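PDB 6JXG: beta-glucosidase from Chaetomella raphigera, which probably hydrolyses terminal, non-reducing beta-D-glucosyl residues with release of beta-D-glucose, as a secreted enzyme of cellulose breakdown. Local coordinates for residues A[115-123]-A[451-459]. Residues are numbered along the deposited sequence; the frame is centred on the assembly and turned at random.
Sequences GKIPEAGRN and LGDRNSLAP
E119 and G121 of the turn-rich loop 115-123 pass D453 and R454 in nearly the reverse direction (153° between the two chain paths), and the backbones close to 3.9 Å between the CA atoms of G121 and D453. R454 N donates to E119 O at 3.0 Å in a fairly straight bond, the one backbone-to-backbone hydrogen bond of the contact. The carboxylate of D453 grips the loop beside it: OD1 takes the amide N of G121 (2.8 Å) on its anti lone pair and also accepts from E163 N, while OD2 is bonded to T164 OG1. A CB on G121 would collide with the carbonyl of G452, so the close passage leaves no room for a side chain at G121 with the backbone as it stands. R454 bends at its third torsion (chi3 -76°), which brings NH2 to P118 O, 2.9 Å away and approached from well above the carbonyl plane; NE meets a water that donates to A120 O. NH1 is held by P486 O, so backbone carbonyls of two loops share this buried group. L457 CD2 lies over one guanidinium face, near its rim, and packs 4.0 Å from P118 CB and 3.8 Å from E119 CG. A leucine in place of R454 would probably leave the carbonyls of P118 and P486 without their donor and the bridging water less firmly held. The type I turn from I117 to A120 presents the carbonyls of P118 and E119, and A120, where a second type I turn to N123 begins, offers its own to the water; the contact is a buried loop-to-loop interface joining the TIM-barrel-like N-terminal domain to the C-terminal domain of a family 3 glycoside hydrolase.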
loop_
_atom_site.group_PDB
_atom_site.type_symbol
_atom_site.label_atom_id
_atom_site.label_comp_id
_atom_site.label_asym_id
_atom_site.label_seq_id
_atom_site.Cartn_x
_atom_site.Cartn_y
_atom_site.Cartn_z
ATOM N N GLY A 115 -4.146 -7.728 0.152
ATOM C CA GLY A 115 -4.037 -8.290 1.477
ATOM C C GLY A 115 -5.284 -9.045 1.971
ATOM O O GLY A 115 -5.570 -8.989 3.130
ATOM N N LYS A 116 -5.959 -9.771 1.065
ATOM C CA LYS A 116 -7.111 -10.613 1.369
ATOM C C LYS A 116 -6.785 -11.696 2.415
ATOM O O LYS A 116 -7.703 -12.134 3.163
ATOM C CB LYS A 116 -7.662 -11.286 0.089
ATOM C CG LYS A 116 -7.838 -12.814 0.222
ATOM C CD LYS A 116 -7.600 -13.446 -1.049
ATOM C CE LYS A 116 -6.959 -14.777 -1.126
ATOM N NZ LYS A 116 -7.824 -15.945 -1.006
ATOM N N ILE A 117 -5.517 -12.099 2.462
ATOM C CA ILE A 117 -5.009 -13.101 3.443
ATOM C C ILE A 117 -4.183 -12.381 4.475
ATOM O O ILE A 117 -3.094 -11.853 4.170
ATOM C CB ILE A 117 -4.173 -14.230 2.788
ATOM C CG1 ILE A 117 -4.984 -14.948 1.716
ATOM C CG2 ILE A 117 -3.594 -15.153 3.851
ATOM C CD1 ILE A 117 -4.172 -15.794 0.790
ATOM N N PRO A 118 -4.680 -12.334 5.717
ATOM C CA PRO A 118 -4.017 -11.447 6.702
ATOM C C PRO A 118 -2.532 -11.796 6.996
ATOM O O PRO A 118 -1.723 -10.899 7.357
ATOM C CB PRO A 118 -4.902 -11.571 7.933
ATOM C CG PRO A 118 -5.656 -12.836 7.736
ATOM C CD PRO A 118 -5.819 -13.082 6.277
ATOM N N GLU A 119 -2.187 -13.063 6.813
ATOM C CA GLU A 119 -0.842 -13.540 7.027
ATOM C C GLU A 119 0.117 -13.204 5.885
ATOM O O GLU A 119 1.333 -13.365 6.023
ATOM C CB GLU A 119 -0.796 -15.082 7.149
ATOM C CG GLU A 119 -1.524 -15.616 8.384
ATOM C CD GLU A 119 -3.023 -15.869 8.173
ATOM O OE1 GLU A 119 -3.597 -15.483 7.124
ATOM O OE2 GLU A 119 -3.666 -16.449 9.147
ATOM N N ALA A 120 -0.404 -12.888 4.731
ATOM C CA ALA A 120 0.446 -12.796 3.569
ATOM C C ALA A 120 1.547 -11.739 3.689
ATOM O O ALA A 120 1.414 -10.670 4.323
ATOM C CB ALA A 120 -0.373 -12.673 2.299
ATOM N N GLY A 121 2.722 -12.087 3.184
ATOM C CA GLY A 121 3.926 -11.411 3.674
ATOM C C GLY A 121 4.212 -9.993 3.168
ATOM O O GLY A 121 5.019 -9.295 3.779
ATOM N N ARG A 122 3.582 -9.593 2.058
ATOM C CA ARG A 122 3.866 -8.274 1.475
ATOM C C ARG A 122 2.730 -7.261 1.636
ATOM O O ARG A 122 2.757 -6.166 1.055
ATOM C CB ARG A 122 4.191 -8.447 0.014
ATOM C CG ARG A 122 5.463 -9.247 -0.200
ATOM C CD ARG A 122 5.720 -9.389 -1.698
ATOM N NE ARG A 122 6.313 -8.111 -2.197
ATOM C CZ ARG A 122 6.796 -7.925 -3.427
ATOM N NH1 ARG A 122 6.711 -8.890 -4.328
ATOM N NH2 ARG A 122 7.342 -6.763 -3.754
ATOM N N ASN A 123 1.761 -7.580 2.456
ATOM C CA ASN A 123 0.546 -6.737 2.517
ATOM C C ASN A 123 0.808 -5.326 3.023
ATOM O O ASN A 123 0.224 -4.389 2.567
ATOM C CB ASN A 123 -0.559 -7.411 3.361
ATOM C CG ASN A 123 -1.031 -8.711 2.782
ATOM O OD1 ASN A 123 -0.781 -9.011 1.641
ATOM N ND2 ASN A 123 -1.809 -9.457 3.567
ATOM N N LEU A 451 9.087 -18.042 5.387
ATOM C CA LEU A 451 9.509 -17.669 4.049
ATOM C C LEU A 451 8.442 -16.665 3.527
ATOM O O LEU A 451 7.456 -17.066 2.909
ATOM C CB LEU A 451 9.485 -18.881 3.186
ATOM C CG LEU A 451 10.450 -18.953 1.967
ATOM C CD1 LEU A 451 9.992 -19.854 0.895
ATOM C CD2 LEU A 451 11.100 -17.677 1.485
ATOM N N GLY A 452 8.684 -15.389 3.802
ATOM C CA GLY A 452 7.769 -14.297 3.447
ATOM C C GLY A 452 6.502 -14.178 4.280
ATOM O O GLY A 452 6.341 -13.249 5.046
ATOM N N ASP A 453 5.557 -15.080 4.022
ATOM C CA ASP A 453 4.290 -15.129 4.737
ATOM C C ASP A 453 4.467 -15.496 6.200
ATOM O O ASP A 453 5.332 -16.297 6.530
ATOM C CB ASP A 453 3.375 -16.214 4.117
ATOM C CG ASP A 453 2.964 -15.935 2.682
ATOM O OD1 ASP A 453 2.820 -14.734 2.288
ATOM O OD2 ASP A 453 2.720 -16.941 1.946
ATOM N N ARG A 454 3.620 -14.927 7.056
ATOM C CA ARG A 454 3.541 -15.238 8.442
ATOM C C ARG A 454 2.825 -16.561 8.687
ATOM O O ARG A 454 1.866 -16.920 8.008
ATOM C CB ARG A 454 2.791 -14.157 9.246
ATOM C CG ARG A 454 3.472 -12.808 9.197
ATOM C CD ARG A 454 2.777 -11.807 10.051
ATOM N NE ARG A 454 1.552 -11.253 9.561
ATOM C CZ ARG A 454 0.614 -10.737 10.354
ATOM N NH1 ARG A 454 0.666 -10.821 11.688
ATOM N NH2 ARG A 454 -0.432 -10.160 9.825
ATOM N N ASN A 455 3.313 -17.272 9.676
ATOM C CA ASN A 455 2.797 -18.590 9.946
ATOM C C ASN A 455 1.685 -18.529 10.996
ATOM O O ASN A 455 1.079 -19.526 11.339
ATOM C CB ASN A 455 3.934 -19.569 10.219
ATOM C CG ASN A 455 4.622 -19.370 11.556
ATOM O OD1 ASN A 455 5.685 -20.003 11.823
ATOM N ND2 ASN A 455 4.062 -18.577 12.410
ATOM N N SER A 456 1.377 -17.337 11.506
ATOM C CA SER A 456 0.327 -17.168 12.520
ATOM C C SER A 456 0.001 -15.706 12.534
ATOM O O SER A 456 0.680 -14.936 11.860
ATOM C CB SER A 456 0.771 -17.547 13.919
ATOM O OG SER A 456 1.695 -16.573 14.382
ATOM N N LEU A 457 -1.007 -15.357 13.332
ATOM C CA LEU A 457 -1.394 -13.967 13.642
ATOM C C LEU A 457 -1.076 -13.598 15.128
ATOM O O LEU A 457 -1.709 -12.737 15.777
ATOM C CB LEU A 457 -2.865 -13.749 13.306
ATOM C CG LEU A 457 -3.254 -13.870 11.818
ATOM C CD1 LEU A 457 -4.745 -13.642 11.712
ATOM C CD2 LEU A 457 -2.529 -12.905 10.867
ATOM N N ALA A 458 -0.042 -14.254 15.640
ATOM C CA ALA A 458 0.481 -14.024 16.979
ATOM C C ALA A 458 1.648 -13.043 16.943
ATOM O O ALA A 458 2.452 -13.093 16.003
ATOM C CB ALA A 458 0.939 -15.364 17.553
ATOM N N PRO A 459 1.826 -12.224 17.987
ATOM C CA PRO A 459 3.048 -11.421 18.041
ATOM C C PRO A 459 4.365 -12.215 17.895
ATOM O O PRO A 459 4.467 -13.361 18.343
ATOM C CB PRO A 459 2.955 -10.740 19.411
ATOM C CG PRO A 459 1.507 -10.614 19.665
ATOM C CD PRO A 459 0.951 -11.914 19.142
HETATM O O HOH W 1 1.894 -10.079 6.938
#